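Probable 2-hydroxyhepta-2,4-diene-1,7-dioate isomerase (Thermus thermophilus, PDB 2DFU) probably isomerises 2-hydroxyhepta-2,4-diene-1,7-dioate as a metal-binding enzyme of the fumarylacetoacetate hydrolase family. Local coordinates at residues A[149-154]-A[158-163]; A[102-105]-A[110-113]; A[8-13]-A[19-24]; A[138-143]-A[178-183]. All blocks are in the same frame, centred on the assembly; numbering follows the deposited sequence.

Interaction 1. Residues A[149-154]-A[158-163]; sequences RDVQKK and WVRAKS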
loop_
_atom_site.group_PDB
_atom_site.type_symbol
_atom_site.label_atom_id
_atom_site.label_comp_id
_atom_site.label_asym_id
_atom_site.label_seq_id
_atom_site.Cartn_x
_atom_site.Cartn_y
_atom_site.Cartn_z
ATOM N N ARG A 149 7.543 3.154 -18.203
ATOM C CA ARG A 149 6.947 2.324 -19.247
ATOM C C ARG A 149 7.657 1.044 -19.657
ATOM O O ARG A 149 6.994 0.058 -19.954
ATOM C CB ARG A 149 6.711 3.158 -20.511
ATOM C CG ARG A 149 5.953 4.447 -20.273
ATOM C CD ARG A 149 4.601 4.461 -20.970
ATOM N NE ARG A 149 3.726 3.388 -20.510
ATOM C CZ ARG A 149 2.397 3.446 -20.553
ATOM N NH1 ARG A 149 1.797 4.532 -21.032
ATOM N NH2 ARG A 149 1.668 2.420 -20.130
ATOM N N ASP A 150 8.984 1.044 -19.705
ATOM C CA ASP A 150 9.672 -0.170 -20.125
ATOM C C ASP A 150 9.493 -1.325 -19.146
ATOM O O ASP A 150 9.042 -2.399 -19.534
ATOM C CB ASP A 150 11.166 0.089 -20.393
ATOM C CG ASP A 150 11.803 1.019 -19.379
ATOM O OD1 ASP A 150 11.210 1.249 -18.304
ATOM O OD2 ASP A 150 12.914 1.512 -19.661
ATOM N N VAL A 151 9.823 -1.109 -17.878
ATOM C CA VAL A 151 9.671 -2.167 -16.889
ATOM C C VAL A 151 8.204 -2.532 -16.718
ATOM O O VAL A 151 7.877 -3.650 -16.316
ATOM C CB VAL A 151 10.271 -1.758 -15.527
ATOM C CG1 VAL A 151 11.764 -1.464 -15.698
ATOM C CG2 VAL A 151 9.546 -0.540 -14.970
ATOM N N GLN A 152 7.318 -1.593 -17.039
ATOM C CA GLN A 152 5.881 -1.828 -16.926
ATOM C C GLN A 152 5.446 -2.954 -17.864
ATOM O O GLN A 152 4.480 -3.667 -17.593
ATOM C CB GLN A 152 5.109 -0.549 -17.257
ATOM C CG GLN A 152 3.591 -0.715 -17.320
ATOM C CD GLN A 152 2.879 0.599 -17.591
ATOM O OE1 GLN A 152 3.341 1.407 -18.403
ATOM N NE2 GLN A 152 1.748 0.820 -16.920
ATOM N N LYS A 153 6.172 -3.115 -18.964
ATOM C CA LYS A 153 5.855 -4.150 -19.936
ATOM C C LYS A 153 6.494 -5.496 -19.602
ATOM O O LYS A 153 5.917 -6.542 -19.884
ATOM C CB LYS A 153 6.314 -3.727 -21.338
ATOM C CG LYS A 153 5.604 -2.518 -21.927
ATOM C CD LYS A 153 6.187 -2.191 -23.302
ATOM C CE LYS A 153 5.505 -0.992 -23.955
ATOM N NZ LYS A 153 5.764 0.287 -23.244
ATOM N N LYS A 154 7.678 -5.473 -18.994
ATOM C CA LYS A 154 8.381 -6.714 -18.677
ATOM C C LYS A 154 8.148 -7.352 -17.301
ATOM O O LYS A 154 8.010 -8.571 -17.210
ATOM C CB LYS A 154 9.888 -6.522 -18.889
ATOM C CG LYS A 154 10.545 -5.595 -17.884
ATOM C CD LYS A 154 12.063 -5.662 -17.979
ATOM C CE LYS A 154 12.719 -4.751 -16.950
ATOM N NZ LYS A 154 14.207 -4.813 -17.003
ATOM N N TRP A 158 3.159 -4.007 -12.029
ATOM C CA TRP A 158 3.641 -2.632 -12.133
ATOM C C TRP A 158 4.223 -2.047 -10.849
ATOM O O TRP A 158 4.045 -0.858 -10.573
ATOM C CB TRP A 158 2.512 -1.719 -12.628
ATOM C CG TRP A 158 1.895 -2.145 -13.934
ATOM C CD1 TRP A 158 2.341 -3.129 -14.780
ATOM C CD2 TRP A 158 0.720 -1.600 -14.543
ATOM N NE1 TRP A 158 1.512 -3.226 -15.873
ATOM C CE2 TRP A 158 0.510 -2.301 -15.754
ATOM C CE3 TRP A 158 -0.180 -0.587 -14.183
ATOM C CZ2 TRP A 158 -0.566 -2.020 -16.607
ATOM C CZ3 TRP A 158 -1.251 -0.309 -15.034
ATOM C CH2 TRP A 158 -1.433 -1.023 -16.229
ATOM N N VAL A 159 4.940 -2.854 -10.076
ATOM C CA VAL A 159 5.506 -2.344 -8.840
ATOM C C VAL A 159 6.579 -1.275 -9.058
ATOM O O VAL A 159 6.428 -0.148 -8.579
ATOM C CB VAL A 159 6.060 -3.471 -7.959
ATOM C CG1 VAL A 159 6.606 -2.893 -6.665
ATOM C CG2 VAL A 159 4.950 -4.463 -7.649
ATOM N N ARG A 160 7.661 -1.579 -9.767
ATOM C CA ARG A 160 8.618 -0.497 -9.938
ATOM C C ARG A 160 8.209 0.444 -11.060
ATOM O O ARG A 160 8.740 1.544 -11.176
ATOM C CB ARG A 160 10.054 -1.008 -10.132
ATOM C CG ARG A 160 10.293 -1.933 -11.267
ATOM C CD ARG A 160 11.754 -2.360 -11.274
ATOM N NE ARG A 160 11.980 -3.351 -12.313
ATOM C CZ ARG A 160 13.169 -3.674 -12.805
ATOM N NH1 ARG A 160 14.270 -3.086 -12.353
ATOM N NH2 ARG A 160 13.251 -4.584 -13.763
ATOM N N ALA A 161 7.235 0.031 -11.863
ATOM C CA ALA A 161 6.765 0.883 -12.948
ATOM C C ALA A 161 5.944 2.052 -12.409
ATOM O O ALA A 161 5.998 3.157 -12.945
ATOM C CB ALA A 161 5.914 0.077 -13.923
ATOM N N LYS A 162 5.204 1.802 -11.334
ATOM C CA LYS A 162 4.324 2.807 -10.747
ATOM C C LYS A 162 4.591 3.163 -9.284
ATOM O O LYS A 162 4.196 4.236 -8.823
ATOM C CB LYS A 162 2.873 2.322 -10.846
ATOM C CG LYS A 162 2.319 2.159 -12.260
ATOM C CD LYS A 162 1.903 3.510 -12.838
ATOM C CE LYS A 162 1.073 3.340 -14.109
ATOM N NZ LYS A 162 0.716 4.655 -14.720
ATOM N N SER A 163 5.253 2.273 -8.554
ATOM C CA SER A 163 5.466 2.509 -7.138
ATOM C C SER A 163 6.893 2.756 -6.650
ATOM O O SER A 163 7.195 2.539 -5.472
ATOM C CB SER A 163 4.843 1.357 -6.351
ATOM O OG SER A 163 4.670 1.710 -4.990
HETATM O O HOH W 1 0.043 3.538 -17.500
HETATM O O HOH W 2 1.543 -4.701 -18.555
HETATM O O HOH W 3 16.205 -3.104 -15.086
#
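One face of the Trp158 indole carries the side chain of Gln152: NE2 sits 3.4 Å above the ring plane over its centre, and CG makes a CH-pi contact with the five-membered ring, 3.7 Å from its centroid. Amide and ring planes stand 77° apart. In the plane of the indole, at its edge, a water accepts from Trp158 NE1 and donates to Gln152 O. Phe79 meets the indole edge-to-face. On the other flat group, the Arg160 guanidinium, Val151 CG1 covers one face, offset toward the rim. These contacts pack helix 149-154 against the short helix 159-162, with Trp158 at its N-cap position, in the hydrolase-family domain; small Ala161 lets the backbones close in, its CB 3.5 Å from Gln152 CB. With a serine for Trp158, the Gln152 amide is likely to lose its aromatic floor and turn more freely. Gln152 OE1 takes two weak bonds from Arg149, while a second water accepts from both Gln152 NE2 and Lys162 NZ, the latter also bonded to Asp145 and Thr147. Arg160 NH2 approaches Lys154 NZ to 3.4 Å, two like charges, but Asp155 of the same chain pairs with NE, and Glu75 of the second subunit with NH2.

Interaction 2. Residues A[102-105]-A[110-113]; sequences VPYP and ELHY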
loop_
_atom_site.group_PDB
_atom_site.type_symbol
_atom_site.label_atom_id
_atom_site.label_comp_id
_atom_site.label_asym_id
_atom_site.label_seq_id
_atom_site.Cartn_x
_atom_site.Cartn_y
_atom_site.Cartn_z
ATOM N N VAL A 102 11.707 14.370 -8.498
ATOM C CA VAL A 102 11.474 12.957 -8.752
ATOM C C VAL A 102 12.752 12.533 -9.478
ATOM O O VAL A 102 13.013 12.970 -10.598
ATOM C CB VAL A 102 10.278 12.727 -9.699
ATOM C CG1 VAL A 102 10.156 11.243 -10.025
ATOM C CG2 VAL A 102 8.997 13.241 -9.063
ATOM N N PRO A 103 13.583 11.703 -8.836
ATOM C CA PRO A 103 14.819 11.268 -9.490
ATOM C C PRO A 103 14.532 10.427 -10.730
ATOM O O PRO A 103 13.673 9.555 -10.692
ATOM C CB PRO A 103 15.512 10.439 -8.407
ATOM C CG PRO A 103 14.975 11.007 -7.130
ATOM C CD PRO A 103 13.519 11.206 -7.452
ATOM N N TYR A 104 15.225 10.695 -11.833
ATOM C CA TYR A 104 15.026 9.876 -13.022
ATOM C C TYR A 104 15.786 8.601 -12.651
ATOM O O TYR A 104 17.013 8.607 -12.564
ATOM C CB TYR A 104 15.640 10.535 -14.257
ATOM C CG TYR A 104 15.163 9.895 -15.537
ATOM C CD1 TYR A 104 15.416 8.552 -15.800
ATOM C CD2 TYR A 104 14.404 10.618 -16.459
ATOM C CE1 TYR A 104 14.922 7.938 -16.943
ATOM C CE2 TYR A 104 13.903 10.015 -17.607
ATOM C CZ TYR A 104 14.164 8.674 -17.840
ATOM O OH TYR A 104 13.649 8.060 -18.955
ATOM N N PRO A 105 15.063 7.494 -12.421
ATOM C CA PRO A 105 15.631 6.201 -12.034
ATOM C C PRO A 105 16.668 5.572 -12.948
ATOM O O PRO A 105 16.696 5.809 -14.153
ATOM C CB PRO A 105 14.400 5.309 -11.885
ATOM C CG PRO A 105 13.294 6.275 -11.628
ATOM C CD PRO A 105 13.609 7.372 -12.595
ATOM N N GLU A 110 12.445 5.035 -19.869
ATOM C CA GLU A 110 11.148 5.369 -20.442
ATOM C C GLU A 110 10.211 5.940 -19.376
ATOM O O GLU A 110 9.144 5.387 -19.108
ATOM C CB GLU A 110 10.534 4.112 -21.060
ATOM C CG GLU A 110 9.650 4.381 -22.256
ATOM C CD GLU A 110 10.411 5.025 -23.396
ATOM O OE1 GLU A 110 11.352 4.386 -23.920
ATOM O OE2 GLU A 110 10.071 6.171 -23.766
ATOM N N LEU A 111 10.620 7.049 -18.767
ATOM C CA LEU A 111 9.821 7.695 -17.730
ATOM C C LEU A 111 8.789 8.618 -18.373
ATOM O O LEU A 111 9.143 9.488 -19.171
ATOM C CB LEU A 111 10.724 8.513 -16.801
ATOM C CG LEU A 111 10.133 8.829 -15.427
ATOM C CD1 LEU A 111 10.043 7.538 -14.605
ATOM C CD2 LEU A 111 11.000 9.849 -14.713
ATOM N N HIS A 112 7.520 8.428 -18.018
ATOM C CA HIS A 112 6.430 9.229 -18.568
ATOM C C HIS A 112 5.578 9.915 -17.503
ATOM O O HIS A 112 5.478 9.437 -16.369
ATOM C CB HIS A 112 5.519 8.358 -19.431
ATOM C CG HIS A 112 6.120 7.954 -20.741
ATOM N ND1 HIS A 112 7.235 7.150 -20.834
ATOM C CD2 HIS A 112 5.750 8.233 -22.014
ATOM C CE1 HIS A 112 7.523 6.947 -22.109
ATOM N NE2 HIS A 112 6.636 7.594 -22.845
ATOM N N TYR A 113 4.962 11.034 -17.887
ATOM C CA TYR A 113 4.096 11.804 -16.994
ATOM C C TYR A 113 2.617 11.591 -17.317
ATOM O O TYR A 113 2.243 11.382 -18.470
ATOM C CB TYR A 113 4.420 13.298 -17.089
ATOM C CG TYR A 113 4.396 13.853 -18.502
ATOM C CD1 TYR A 113 3.197 14.211 -19.122
ATOM C CD2 TYR A 113 5.580 13.997 -19.229
ATOM C CE1 TYR A 113 3.179 14.696 -20.441
ATOM C CE2 TYR A 113 5.578 14.475 -20.535
ATOM C CZ TYR A 113 4.379 14.822 -21.139
ATOM O OH TYR A 113 4.402 15.269 -22.442
HETATM O O HOH W 4 11.965 9.359 -20.773
#
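Tyr104 and Leu111 carry this contact, their side chains sliding past each other in opposite directions. In both, CG lies anti to the backbone N (chi1 -166° for Tyr104, -159° for Leu111), and this extends the phenol across to residues 110-113 while the leucine reaches back beneath it. The leucine lies against one face of the ring, along the side from CD2 through CE2 to CZ: CB is 3.6 Å from Tyr104 CZ, and methyl CD2 stands 3.9 Å above the ring plane, offset toward the rim, in a CH-pi contact. Both methyls also reach the proline that follows the tyrosine, CD1 coming to 4.1 Å from Pro105 CD; these two side chains cross at about a right angle. A branched aliphatic residue suits the place because CD2 can cover a flat ring while the fork as a whole meets a rigid pyrrolidine. The phenol oxygen needs a polar partner in this buried setting and finds a water in the plane of its ring: Tyr104 OH donates to it at 2.8 Å, and the same water donates to Leu111 O. The next residue, His112, points away from Tyr104 and Pro105. Its ND1 donates to Glu110 O at 3.1 Å, the acceptor lying in the imidazole plane although the donor stands above the carbonyl plane. The arrangement is side-chain packing between the weakly bonded strand 102-104, at the edge, within this chain, of a mixed sheet, and the start of strand 111-121, which pairs with strands 137-148 and 224-226, in the fumarylacetoacetate hydrolase C-terminal family region.

Interaction 3. Residues A[8-13]-A[19-24]; sequences EGRWGV and VLETDG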
loop_
_atom_site.group_PDB
_atom_site.type_symbol
_atom_site.label_atom_id
_atom_site.label_comp_id
_atom_site.label_asym_id
_atom_site.label_seq_id
_atom_site.Cartn_x
_atom_site.Cartn_y
_atom_site.Cartn_z
ATOM N N GLU A 8 5.788 19.864 10.189
ATOM C CA GLU A 8 5.831 18.538 10.803
ATOM C C GLU A 8 4.482 17.821 10.830
ATOM O O GLU A 8 3.953 17.508 11.899
ATOM C CB GLU A 8 6.413 18.608 12.225
ATOM C CG GLU A 8 5.795 19.665 13.127
ATOM C CD GLU A 8 6.356 21.060 12.874
ATOM O OE1 GLU A 8 7.585 21.248 13.013
ATOM O OE2 GLU A 8 5.572 21.969 12.542
ATOM N N GLY A 9 3.936 17.558 9.646
ATOM C CA GLY A 9 2.663 16.866 9.550
ATOM C C GLY A 9 1.480 17.613 10.148
ATOM O O GLY A 9 0.511 16.995 10.590
ATOM N N ARG A 10 1.551 18.938 10.170
ATOM C CA ARG A 10 0.461 19.735 10.714
ATOM C C ARG A 10 -0.616 19.908 9.652
ATOM O O ARG A 10 -0.338 19.797 8.461
ATOM C CB ARG A 10 0.969 21.112 11.151
ATOM C CG ARG A 10 1.900 21.086 12.362
ATOM C CD ARG A 10 2.449 22.480 12.667
ATOM N NE ARG A 10 3.403 22.470 13.776
ATOM C CZ ARG A 10 3.097 22.731 15.045
ATOM N NH1 ARG A 10 1.855 23.034 15.388
ATOM N NH2 ARG A 10 4.043 22.679 15.976
ATOM N N TRP A 11 -1.845 20.153 10.092
ATOM C CA TRP A 11 -2.955 20.375 9.178
ATOM C C TRP A 11 -3.389 21.832 9.282
ATOM O O TRP A 11 -3.205 22.474 10.314
ATOM C CB TRP A 11 -4.153 19.480 9.520
ATOM C CG TRP A 11 -3.986 18.032 9.160
ATOM C CD1 TRP A 11 -3.559 17.023 9.982
ATOM C CD2 TRP A 11 -4.285 17.422 7.897
ATOM N NE1 TRP A 11 -3.582 15.820 9.305
ATOM C CE2 TRP A 11 -4.023 16.039 8.026
ATOM C CE3 TRP A 11 -4.749 17.910 6.668
ATOM C CZ2 TRP A 11 -4.216 15.139 6.973
ATOM C CZ3 TRP A 11 -4.941 17.016 5.620
ATOM C CH2 TRP A 11 -4.676 15.645 5.779
ATOM N N GLY A 12 -3.967 22.347 8.207
ATOM C CA GLY A 12 -4.423 23.721 8.221
ATOM C C GLY A 12 -5.341 24.034 7.061
ATOM O O GLY A 12 -5.529 23.214 6.157
ATOM N N VAL A 13 -5.918 25.228 7.101
ATOM C CA VAL A 13 -6.814 25.704 6.060
ATOM C C VAL A 13 -6.159 26.923 5.424
ATOM O O VAL A 13 -5.525 27.721 6.111
ATOM C CB VAL A 13 -8.188 26.095 6.649
ATOM C CG1 VAL A 13 -9.036 26.774 5.598
ATOM C CG2 VAL A 13 -8.899 24.847 7.148
ATOM N N VAL A 19 -1.907 30.439 6.185
ATOM C CA VAL A 19 -2.222 29.066 6.548
ATOM C C VAL A 19 -2.678 29.111 8.001
ATOM O O VAL A 19 -1.917 29.509 8.883
ATOM C CB VAL A 19 -0.989 28.148 6.459
ATOM C CG1 VAL A 19 -1.337 26.760 6.990
ATOM C CG2 VAL A 19 -0.508 28.057 5.017
ATOM N N LEU A 20 -3.924 28.725 8.249
ATOM C CA LEU A 20 -4.454 28.726 9.603
ATOM C C LEU A 20 -4.472 27.279 10.069
ATOM O O LEU A 20 -5.210 26.458 9.531
ATOM C CB LEU A 20 -5.861 29.332 9.602
ATOM C CG LEU A 20 -5.817 30.703 8.909
ATOM C CD1 LEU A 20 -7.204 31.156 8.509
ATOM C CD2 LEU A 20 -5.148 31.702 9.827
ATOM N N GLU A 21 -3.642 26.967 11.059
ATOM C CA GLU A 21 -3.541 25.606 11.565
ATOM C C GLU A 21 -4.810 25.098 12.234
ATOM O O GLU A 21 -5.525 25.843 12.913
ATOM C CB GLU A 21 -2.369 25.477 12.543
ATOM C CG GLU A 21 -2.221 24.069 13.098
ATOM C CD GLU A 21 -1.146 23.948 14.158
ATOM O OE1 GLU A 21 -1.104 24.784 15.086
ATOM O OE2 GLU A 21 -0.346 22.999 14.072
ATOM N N THR A 22 -5.072 23.811 12.034
ATOM C CA THR A 22 -6.239 23.154 12.598
ATOM C C THR A 22 -5.846 21.842 13.265
ATOM O O THR A 22 -4.780 21.284 12.994
ATOM C CB THR A 22 -7.284 22.835 11.518
ATOM O OG1 THR A 22 -6.674 22.056 10.479
ATOM C CG2 THR A 22 -7.860 24.120 10.928
ATOM N N ASP A 23 -6.727 21.364 14.135
ATOM C CA ASP A 23 -6.537 20.122 14.868
ATOM C C ASP A 23 -7.075 19.005 13.973
ATOM O O ASP A 23 -8.242 18.636 14.063
ATOM C CB ASP A 23 -7.324 20.211 16.179
ATOM C CG ASP A 23 -7.120 19.007 17.081
ATOM O OD1 ASP A 23 -6.310 18.114 16.739
ATOM O OD2 ASP A 23 -7.778 18.964 18.144
ATOM N N GLY A 24 -6.222 18.479 13.097
ATOM C CA GLY A 24 -6.658 17.440 12.176
ATOM C C GLY A 24 -7.208 18.087 10.911
ATOM O O GLY A 24 -7.413 19.297 10.901
HETATM O O HOH W 5 -2.152 20.656 13.115
HETATM O O HOH W 6 -7.409 21.580 7.972
#
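With its chain fully extended from the backbone (chi1 -180°), Glu21 carries its carboxylate along the strand face to Arg10, whose CG lies anti to its carbonyl carbon (chi1 -68°) and whose chain is straight as far as NE. Arg10 NH1 donates to Glu21 OE2 at 2.6 Å, 158° at the hydrogen, on the syn side of the carboxylate and nearly in the guanidinium plane. Arg10 NE binds Glu8 OE2, so two acids grip one guanidinium and fix its rotation; Arg32 pairs with the other oxygen, Glu21 OE1. A water links Glu21 OE2 to Trp11 N and Thr22 O. Thr22 OG1 donates to Gly24 O at 2.9 Å and fastens the chain as it leaves the strand. Trp11 CB rests 3.5 Å from that same Gly24 O. Gly9, at positive phi, forms a G1 bulge with Arg10 opposite Phe6, where strand 10-15 pairs with strand 2-6. On the other pairing, Gly12 lets the strands draw together to 3.9 Å between its CA and Glu21 CA; a side chain there would run into Leu20 O. Paired bonds join Val13 and Leu20, with Val13 N donating to Leu20 O at 2.8 Å and Val13 O accepting in return. The non-hydrogen-bonded pair Gly12-Glu21 and the hydrogen-bonded pair Val13-Leu20 define an antiparallel beta hairpin, strands 10-15 and 18-22, of the Rv2993c-like N-terminal region.

Interaction 4. Residues A[138-143]-A[178-183]; sequences LGYTVA and LNPQDT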
loop_
_atom_site.group_PDB
_atom_site.type_symbol
_atom_site.label_atom_id
_atom_site.label_comp_id
_atom_site.label_asym_id
_atom_site.label_seq_id
_atom_site.Cartn_x
_atom_site.Cartn_y
_atom_site.Cartn_z
ATOM N N LEU A 138 -13.287 13.396 1.500
ATOM C CA LEU A 138 -12.842 14.556 2.259
ATOM C C LEU A 138 -12.623 15.688 1.257
ATOM O O LEU A 138 -13.134 16.791 1.433
ATOM C CB LEU A 138 -11.533 14.266 3.002
ATOM C CG LEU A 138 -10.875 15.478 3.686
ATOM C CD1 LEU A 138 -11.801 16.044 4.761
ATOM C CD2 LEU A 138 -9.547 15.065 4.304
ATOM N N GLY A 139 -11.869 15.407 0.198
ATOM C CA GLY A 139 -11.617 16.429 -0.798
ATOM C C GLY A 139 -10.873 15.949 -2.027
ATOM O O GLY A 139 -10.574 14.771 -2.164
ATOM N N TYR A 140 -10.553 16.887 -2.909
ATOM C CA TYR A 140 -9.870 16.585 -4.154
ATOM C C TYR A 140 -8.537 17.308 -4.265
ATOM O O TYR A 140 -8.393 18.441 -3.819
ATOM C CB TYR A 140 -10.769 16.984 -5.322
ATOM C CG TYR A 140 -12.118 16.323 -5.256
ATOM C CD1 TYR A 140 -12.312 15.044 -5.783
ATOM C CD2 TYR A 140 -13.189 16.942 -4.606
ATOM C CE1 TYR A 140 -13.535 14.393 -5.660
ATOM C CE2 TYR A 140 -14.419 16.298 -4.477
ATOM C CZ TYR A 140 -14.581 15.023 -5.005
ATOM O OH TYR A 140 -15.772 14.361 -4.862
ATOM N N THR A 141 -7.557 16.642 -4.863
ATOM C CA THR A 141 -6.253 17.253 -5.030
ATOM C C THR A 141 -5.707 16.838 -6.388
ATOM O O THR A 141 -6.407 16.201 -7.172
ATOM C CB THR A 141 -5.287 16.856 -3.868
ATOM O OG1 THR A 141 -4.103 17.658 -3.944
ATOM C CG2 THR A 141 -4.914 15.375 -3.935
ATOM N N VAL A 142 -4.468 17.198 -6.673
ATOM C CA VAL A 142 -3.877 16.883 -7.965
ATOM C C VAL A 142 -2.700 15.934 -7.808
ATOM O O VAL A 142 -2.060 15.899 -6.760
ATOM C CB VAL A 142 -3.387 18.174 -8.660
ATOM C CG1 VAL A 142 -3.040 17.896 -10.106
ATOM C CG2 VAL A 142 -4.461 19.254 -8.553
ATOM N N ALA A 143 -2.414 15.168 -8.854
ATOM C CA ALA A 143 -1.297 14.237 -8.805
ATOM C C ALA A 143 -0.653 14.052 -10.159
ATOM O O ALA A 143 -1.223 14.391 -11.194
ATOM C CB ALA A 143 -1.765 12.883 -8.299
ATOM N N LEU A 178 -16.325 20.578 -4.506
ATOM C CA LEU A 178 -16.144 20.469 -5.947
ATOM C C LEU A 178 -17.067 19.438 -6.594
ATOM O O LEU A 178 -17.518 18.504 -5.932
ATOM C CB LEU A 178 -14.697 20.068 -6.228
ATOM C CG LEU A 178 -14.232 19.983 -7.680
ATOM C CD1 LEU A 178 -13.732 21.347 -8.115
ATOM C CD2 LEU A 178 -13.116 18.949 -7.811
ATOM N N ASN A 179 -17.360 19.621 -7.882
ATOM C CA ASN A 179 -18.084 18.624 -8.674
ATOM C C ASN A 179 -17.109 17.912 -9.583
ATOM O O ASN A 179 -16.661 18.426 -10.595
ATOM C CB ASN A 179 -19.177 19.296 -9.518
ATOM C CG ASN A 179 -19.923 18.265 -10.355
ATOM O OD1 ASN A 179 -19.598 17.079 -10.380
ATOM N ND2 ASN A 179 -20.962 18.743 -11.065
ATOM N N PRO A 180 -16.739 16.703 -9.121
ATOM C CA PRO A 180 -15.632 15.940 -9.690
ATOM C C PRO A 180 -15.785 15.689 -11.185
ATOM O O PRO A 180 -14.829 15.499 -11.924
ATOM C CB PRO A 180 -15.559 14.624 -8.937
ATOM C CG PRO A 180 -16.870 14.455 -8.173
ATOM C CD PRO A 180 -17.334 15.974 -8.018
ATOM N N GLN A 181 -17.033 15.646 -11.644
ATOM C CA GLN A 181 -17.284 15.357 -13.052
ATOM C C GLN A 181 -17.454 16.618 -13.889
ATOM O O GLN A 181 -17.858 16.548 -15.046
ATOM C CB GLN A 181 -18.516 14.459 -13.207
ATOM C CG GLN A 181 -18.497 13.248 -12.291
ATOM C CD GLN A 181 -17.180 12.482 -12.348
ATOM O OE1 GLN A 181 -16.734 11.928 -11.346
ATOM N NE2 GLN A 181 -16.561 12.440 -13.523
ATOM N N ASP A 182 -17.141 17.772 -13.314
ATOM C CA ASP A 182 -17.258 19.019 -14.059
ATOM C C ASP A 182 -16.045 19.930 -13.871
ATOM O O ASP A 182 -16.173 21.057 -13.395
ATOM C CB ASP A 182 -18.539 19.762 -13.660
ATOM C CG ASP A 182 -18.862 20.921 -14.602
ATOM O OD1 ASP A 182 -18.633 20.780 -15.826
ATOM O OD2 ASP A 182 -19.349 21.967 -14.117
ATOM N N THR A 183 -14.869 19.435 -14.238
ATOM C CA THR A 183 -13.652 20.223 -14.123
ATOM C C THR A 183 -12.640 19.797 -15.185
ATOM O O THR A 183 -12.832 18.791 -15.869
ATOM C CB THR A 183 -13.023 20.095 -12.710
ATOM O OG1 THR A 183 -12.005 21.092 -12.547
ATOM C CG2 THR A 183 -12.407 18.717 -12.512
#
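An inner strand of the beta-rich fumarylacetoacetate hydrolase-type domain, 137-148, is met here by the loop that leads from strand 168-175 to strand 184-189, where residues 179-182 form a type I beta turn. Tyr140 points from the strand toward the loop and spans both of its apolar residues. CG of the tyrosine lies anti to its own carbonyl carbon (chi1 -56°), which lays the ring across both Leu178 and Pro180; these approach it from the same side. The near end of the ring takes the leucine, with Leu178 CD2 3.8 Å from Tyr140 CD2; farther out, Pro180 CB comes to 3.9 Å from Tyr140 CE1. Leu117 and Val119 of strand 111-121 also touch the tyrosine. A long aromatic suits a gap of this width, the nearest CA atoms, those of Tyr140 and Leu178, being 7.6 Å apart. Shortening Tyr140 to a valine would probably leave Pro180 without its packing partner and part the loop from the strand. The proline is well placed at the second position of the turn, since its ring already restricts phi to the value needed there (-56°). Asp182 N donates to Asn179 O at 2.8 Å, and Asn179 OD1 adds an Asx turn by accepting from Gln181 N. At the far end of the ring, Pro180 CG lies 3.5 Å from Tyr140 OH.

Overall arrangement
Interactions 1 and 2 are neighbours, their centres 11 Å apart, and they touch directly: Arg149 N lies 2.9 Å from Glu110 O, a probable hydrogen bond, and the Arg149 side chain packs on His112. Interaction 4 lies on the opposite side of the chain's centre, about 25 Å from interaction 2 between centres, yet the two are connected through the adjacent antiparallel strands 111-121 and 137-148. Strand 137-148 runs on into helix 149-154, so interaction 1 is nested within the loop closed by interaction 4. Interaction 3, in the N-terminal region, comes within about 5 Å of interaction 4 at nearest atoms but stays about 20 Å from interactions 1 and 2. Of the four, interaction 1 alone meets the second subunit.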